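Local coordinates for protein glia-derived nexin (Homo sapiens, PDB 4DY0) that inhibits serine proteases, among them thrombin, trypsin and urokinase, binds heparin, and promotes neurite extension by inhibiting thrombin, at residues E118-N123 with N135-N140; L218-I223 with S247-H252. One frame throughout, in Å; residues are numbered along the deposited sequence.

Contact 1 of 2, residues E118-N123 with N135-N140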
loop_
_atom_site.group_PDB
_atom_site.type_symbol
_atom_site.label_atom_id
_atom_site.label_comp_id
_atom_site.label_asym_id
_atom_site.label_seq_id
_atom_site.Cartn_x
_atom_site.Cartn_y
_atom_site.Cartn_z
ATOM N N GLU A 118 -10.027 -6.275 -13.255
ATOM C CA GLU A 118 -10.220 -6.893 -14.550
ATOM C C GLU A 118 -9.712 -8.319 -14.521
ATOM O O GLU A 118 -8.597 -8.584 -14.078
ATOM C CB GLU A 118 -9.490 -6.102 -15.634
ATOM C CG GLU A 118 -9.870 -4.635 -15.689
ATOM C CD GLU A 118 -9.792 -4.076 -17.092
ATOM O OE1 GLU A 118 -10.108 -2.882 -17.276
ATOM O OE2 GLU A 118 -9.426 -4.838 -18.012
ATOM N N VAL A 119 -10.538 -9.249 -14.973
ATOM C CA VAL A 119 -10.084 -10.617 -15.121
ATOM C C VAL A 119 -9.829 -10.885 -16.595
ATOM O O VAL A 119 -10.757 -11.006 -17.392
ATOM C CB VAL A 119 -11.067 -11.638 -14.495
ATOM C CG1 VAL A 119 -12.477 -11.085 -14.484
ATOM C CG2 VAL A 119 -10.990 -12.979 -15.215
ATOM N N ARG A 120 -8.543 -10.980 -16.920
ATOM C CA ARG A 120 -7.878 -10.986 -18.214
ATOM C C ARG A 120 -7.089 -12.231 -18.470
ATOM O O ARG A 120 -6.615 -12.840 -17.592
ATOM C CB ARG A 120 -6.882 -9.835 -18.311
ATOM C CG ARG A 120 -7.448 -8.492 -18.098
ATOM C CD ARG A 120 -6.422 -7.452 -18.161
ATOM N NE ARG A 120 -5.853 -7.371 -19.489
ATOM C CZ ARG A 120 -6.194 -6.485 -20.398
ATOM N NH1 ARG A 120 -7.088 -5.582 -20.128
ATOM N NH2 ARG A 120 -5.637 -6.512 -21.569
ATOM N N ASN A 121 -6.951 -12.612 -19.717
ATOM C CA ASN A 121 -6.294 -13.858 -20.063
ATOM C C ASN A 121 -4.887 -13.640 -20.513
ATOM O O ASN A 121 -4.544 -12.583 -20.911
ATOM C CB ASN A 121 -7.082 -14.638 -21.120
ATOM C CG ASN A 121 -6.494 -14.521 -22.483
ATOM O OD1 ASN A 121 -5.965 -15.463 -23.012
ATOM N ND2 ASN A 121 -6.542 -13.351 -23.034
ATOM N N VAL A 122 -4.055 -14.633 -20.414
ATOM C CA VAL A 122 -2.711 -14.408 -20.821
ATOM C C VAL A 122 -2.096 -15.720 -21.196
ATOM O O VAL A 122 -2.471 -16.729 -20.682
ATOM C CB VAL A 122 -1.906 -13.668 -19.673
ATOM C CG1 VAL A 122 -1.422 -14.603 -18.609
ATOM C CG2 VAL A 122 -0.777 -12.892 -20.200
ATOM N N ASN A 123 -1.104 -15.688 -22.065
ATOM C CA ASN A 123 -0.478 -16.912 -22.536
ATOM C C ASN A 123 0.706 -17.308 -21.658
ATOM O O ASN A 123 1.853 -17.015 -21.992
ATOM C CB ASN A 123 -0.027 -16.742 -23.990
ATOM C CG ASN A 123 0.422 -18.046 -24.618
ATOM O OD1 ASN A 123 0.033 -19.130 -24.175
ATOM N ND2 ASN A 123 1.241 -17.949 -25.662
ATOM N N ASN A 135 2.849 -6.332 -18.129
ATOM C CA ASN A 135 3.535 -5.049 -18.026
ATOM C C ASN A 135 2.891 -3.966 -18.887
ATOM O O ASN A 135 2.633 -2.859 -18.414
ATOM C CB ASN A 135 5.020 -5.209 -18.366
ATOM C CG ASN A 135 5.774 -5.991 -17.304
ATOM O OD1 ASN A 135 5.338 -6.072 -16.155
ATOM N ND2 ASN A 135 6.905 -6.576 -17.684
ATOM N N ALA A 136 2.620 -4.289 -20.146
ATOM C CA ALA A 136 1.935 -3.359 -21.037
ATOM C C ALA A 136 0.613 -2.886 -20.432
ATOM O O ALA A 136 0.239 -1.718 -20.563
ATOM C CB ALA A 136 1.698 -4.004 -22.401
ATOM N N TRP A 137 -0.094 -3.795 -19.769
ATOM C CA TRP A 137 -1.382 -3.457 -19.176
ATOM C C TRP A 137 -1.226 -2.563 -17.940
ATOM O O TRP A 137 -1.970 -1.594 -17.766
ATOM C CB TRP A 137 -2.180 -4.721 -18.841
ATOM C CG TRP A 137 -3.449 -4.431 -18.098
ATOM C CD1 TRP A 137 -4.663 -4.106 -18.637
ATOM C CD2 TRP A 137 -3.626 -4.423 -16.676
ATOM N NE1 TRP A 137 -5.585 -3.901 -17.637
ATOM C CE2 TRP A 137 -4.974 -4.090 -16.425
ATOM C CE3 TRP A 137 -2.776 -4.666 -15.593
ATOM C CZ2 TRP A 137 -5.490 -3.995 -15.135
ATOM C CZ3 TRP A 137 -3.290 -4.573 -14.311
ATOM C CH2 TRP A 137 -4.635 -4.240 -14.093
ATOM N N VAL A 138 -0.259 -2.881 -17.086
ATOM C CA VAL A 138 -0.026 -2.067 -15.898
ATOM C C VAL A 138 0.365 -0.649 -16.300
ATOM O O VAL A 138 -0.237 0.325 -15.844
ATOM C CB VAL A 138 1.061 -2.663 -14.987
ATOM C CG1 VAL A 138 1.259 -1.782 -13.762
ATOM C CG2 VAL A 138 0.689 -4.072 -14.570
ATOM N N LYS A 139 1.373 -0.542 -17.161
ATOM C CA LYS A 139 1.816 0.750 -17.675
ATOM C C LYS A 139 0.647 1.545 -18.246
ATOM O O LYS A 139 0.466 2.719 -17.924
ATOM C CB LYS A 139 2.888 0.564 -18.753
ATOM N N ASN A 140 -0.144 0.899 -19.093
ATOM C CA ASN A 140 -1.287 1.558 -19.715
ATOM C C ASN A 140 -2.366 1.913 -18.697
ATOM O O ASN A 140 -3.056 2.921 -18.834
ATOM C CB ASN A 140 -1.875 0.677 -20.821
ATOM C CG ASN A 140 -3.062 1.322 -21.513
ATOM O OD1 ASN A 140 -3.077 2.530 -21.755
ATOM N ND2 ASN A 140 -4.063 0.515 -21.838
#
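R120 reaches from its strand over one face of the W137 indole. R120 CD sits 3.9 Å from the centroid of the W137 five-membered ring, close to the ring normal, a CH-pi contact made by the methylene before the charged group. The chain bends about its CG-CD bond (chi3 65°), which brings the guanidinium back over the pyrrole rim: R120 NH1 is 3.2 Å from W137 CD1. The two planes stand 39° apart, a tilted approach and not a flat stack. Helix 127-141, helix F of the serpin fold, lies against sheet A here; A92 and A94 of strand 90-97 touch the indole, and F96 meets it edge-to-face. The buried tryptophan suits this place, being broad enough to bridge helix and sheet.

The charged part belongs to the strand. R120 NH1 gives a salt bridge to E118 OE2 at 3.2 Å, lying nearly in the guanidinium plane, with an N-H...O angle of 144°; it arrives on the syn side of the oxygen, well tilted from the carboxylate plane. Arginine fits because it offers a methylene to the ring and a cation to E118. Two residues apart on a strand, both side chains start on the helix-facing side. The same oxygen, E118 OE2, comes within 4.0 Å of W137 NE1 without a hydrogen bond. With an alanine here, the E118 carboxylate would probably lose its cationic mate and the indole the chain lying over its face.

Contact 2 of 2, residues L218-I223 with S247-H252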
loop_
_atom_site.group_PDB
_atom_site.type_symbol
_atom_site.label_atom_id
_atom_site.label_comp_id
_atom_site.label_asym_id
_atom_site.label_seq_id
_atom_site.Cartn_x
_atom_site.Cartn_y
_atom_site.Cartn_z
ATOM N N LEU A 218 10.394 3.650 23.758
ATOM C CA LEU A 218 11.209 4.460 22.863
ATOM C C LEU A 218 10.337 5.500 22.164
ATOM O O LEU A 218 9.286 5.175 21.605
ATOM C CB LEU A 218 11.920 3.572 21.846
ATOM C CG LEU A 218 13.360 3.152 22.155
ATOM C CD1 LEU A 218 13.757 3.428 23.601
ATOM C CD2 LEU A 218 13.575 1.693 21.787
ATOM N N TRP A 219 10.771 6.754 22.205
ATOM C CA TRP A 219 9.955 7.860 21.716
ATOM C C TRP A 219 10.165 8.150 20.246
ATOM O O TRP A 219 11.243 7.909 19.700
ATOM C CB TRP A 219 10.208 9.122 22.542
ATOM C CG TRP A 219 9.553 9.046 23.872
ATOM C CD1 TRP A 219 10.024 8.413 24.983
ATOM C CD2 TRP A 219 8.280 9.595 24.228
ATOM N NE1 TRP A 219 9.127 8.540 26.014
ATOM C CE2 TRP A 219 8.047 9.262 25.577
ATOM C CE3 TRP A 219 7.318 10.341 23.539
ATOM C CZ2 TRP A 219 6.891 9.652 26.253
ATOM C CZ3 TRP A 219 6.169 10.726 24.212
ATOM C CH2 TRP A 219 5.965 10.382 25.554
ATOM N N TYR A 220 9.120 8.669 19.612
ATOM C CA TYR A 220 9.189 9.055 18.215
ATOM C C TYR A 220 8.239 10.209 17.923
ATOM O O TYR A 220 7.288 10.445 18.676
ATOM C CB TYR A 220 8.904 7.855 17.303
ATOM C CG TYR A 220 7.499 7.292 17.383
ATOM C CD1 TYR A 220 6.515 7.711 16.503
ATOM C CD2 TYR A 220 7.167 6.319 18.321
ATOM C CE1 TYR A 220 5.236 7.195 16.557
ATOM C CE2 TYR A 220 5.882 5.796 18.387
ATOM C CZ TYR A 220 4.922 6.238 17.497
ATOM O OH TYR A 220 3.641 5.735 17.544
ATOM N N ASN A 221 8.513 10.928 16.835
ATOM C CA ASN A 221 7.707 12.079 16.432
ATOM C C ASN A 221 6.912 11.770 15.173
ATOM O O ASN A 221 7.328 10.947 14.358
ATOM C CB ASN A 221 8.599 13.297 16.177
ATOM C CG ASN A 221 9.414 13.696 17.398
ATOM O OD1 ASN A 221 8.866 13.982 18.464
ATOM N ND2 ASN A 221 10.731 13.722 17.243
ATOM N N PHE A 222 5.772 12.433 15.011
ATOM C CA PHE A 222 4.960 12.242 13.816
ATOM C C PHE A 222 4.282 13.524 13.360
ATOM O O PHE A 222 3.985 14.408 14.162
ATOM C CB PHE A 222 3.927 11.128 14.022
ATOM C CG PHE A 222 3.181 11.225 15.319
ATOM C CD1 PHE A 222 1.982 11.916 15.392
ATOM C CD2 PHE A 222 3.680 10.628 16.465
ATOM C CE1 PHE A 222 1.295 12.013 16.582
ATOM C CE2 PHE A 222 2.997 10.716 17.662
ATOM C CZ PHE A 222 1.803 11.411 17.723
ATOM N N ILE A 223 4.034 13.616 12.061
ATOM C CA ILE A 223 3.455 14.814 11.490
ATOM C C ILE A 223 2.451 14.477 10.393
ATOM O O ILE A 223 2.584 13.463 9.704
ATOM C CB ILE A 223 4.553 15.743 10.935
ATOM C CG1 ILE A 223 3.945 17.058 10.436
ATOM C CG2 ILE A 223 5.337 15.046 9.837
ATOM C CD1 ILE A 223 4.967 18.167 10.272
ATOM N N SER A 247 13.317 0.219 13.342
ATOM C CA SER A 247 12.779 -1.103 13.646
ATOM C C SER A 247 12.281 -1.207 15.083
ATOM O O SER A 247 11.494 -2.093 15.403
ATOM C CB SER A 247 13.824 -2.190 13.375
ATOM O OG SER A 247 14.983 -1.973 14.157
ATOM N N ALA A 248 12.734 -0.299 15.944
ATOM C CA ALA A 248 12.329 -0.317 17.348
ATOM C C ALA A 248 10.992 0.383 17.615
ATOM O O ALA A 248 10.401 0.206 18.679
ATOM C CB ALA A 248 13.426 0.270 18.232
ATOM N N ILE A 249 10.507 1.174 16.662
ATOM C CA ILE A 249 9.266 1.914 16.894
ATOM C C ILE A 249 8.068 1.440 16.063
ATOM O O ILE A 249 6.928 1.780 16.372
ATOM C CB ILE A 249 9.441 3.449 16.702
ATOM C CG1 ILE A 249 9.682 3.789 15.234
ATOM C CG2 ILE A 249 10.560 3.985 17.583
ATOM C CD1 ILE A 249 9.584 5.263 14.933
ATOM N N ILE A 250 8.316 0.649 15.027
ATOM C CA ILE A 250 7.234 0.263 14.117
ATOM C C ILE A 250 6.483 -1.041 14.453
ATOM O O ILE A 250 5.412 -1.292 13.911
ATOM C CB ILE A 250 7.708 0.252 12.651
ATOM C CG1 ILE A 250 8.703 -0.878 12.413
ATOM C CG2 ILE A 250 8.342 1.584 12.297
ATOM C CD1 ILE A 250 9.395 -0.788 11.073
ATOM N N PRO A 251 7.034 -1.873 15.349
ATOM C CA PRO A 251 6.301 -3.089 15.706
ATOM C C PRO A 251 4.942 -2.791 16.347
ATOM O O PRO A 251 4.816 -1.845 17.117
ATOM C CB PRO A 251 7.222 -3.768 16.726
ATOM C CG PRO A 251 8.585 -3.241 16.422
ATOM C CD PRO A 251 8.364 -1.819 15.981
ATOM N N HIS A 252 3.935 -3.599 16.035
ATOM C CA HIS A 252 2.624 -3.456 16.665
ATOM C C HIS A 252 1.861 -2.215 16.194
ATOM O O HIS A 252 0.874 -1.818 16.817
ATOM C CB HIS A 252 2.755 -3.410 18.194
ATOM C CG HIS A 252 3.653 -4.467 18.761
ATOM N ND1 HIS A 252 3.444 -5.813 18.555
ATOM C CD2 HIS A 252 4.756 -4.374 19.543
ATOM C CE1 HIS A 252 4.384 -6.504 19.175
ATOM N NE2 HIS A 252 5.192 -5.655 19.782
#
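I249 is the main bump here, and the hollow it fills lies beside Y220, where the side chain leaves the strand and turns into its ring. The methyl I249 CD1 settles into that angle, 3.6 Å from Y220 CB and 3.8 Å from Y220 CG. Farther along the ring rim, I249 CB lies 4.0 Å from Y220 CD2, so the branched residue follows the bend of the tyrosine with more than one carbon. The isoleucine manages this because CG1 lies between its backbone N and carbonyl carbon (chi1 69°), while chi2 runs on extended and pushes CD1 forward.

A second, shallower fit lies nearer the start of the strand. L218 CD2 rests on A248 CB at 3.8 Å, a branched tip against a single methyl that lets the loop come close, and L218 CB faces I249 CG2 more loosely at 4.5 Å.

Strand 219-226 belongs to sheet B of the serpin fold, and the loop after its neighbour, strand 232-239, folds back across the strand's beginning on the way to helix 255-262. Tyrosine suits its place doubly: its CB and ring meet the isoleucine, while its hydroxyl hydrogen-bonds W261 of that helix. N216 bonds both L218 N and A248 O. With no hydrogen bond or salt bridge directly between the two segments, their direct contact is made by carbon surfaces, which reward close shape rather than direction.

The two contacts share no helix or strand: contact 1 sets helix 127-141 against the edge region of sheet A, whereas contact 2 lays a loop against a strand of sheet B. They lie on opposite sides of the chain's centre, with nearest atoms about 26 Å apart. Both are partly buried, combining buried residues with partly exposed ones. Contact 1 has one buried aromatic beneath a partly exposed ion pair, consistent with a place near the protein surface. In contact 2 the buried partners, an isoleucine and a tyrosine, mesh through carbon, and the smaller leucine-alanine fit forms its more exposed margin.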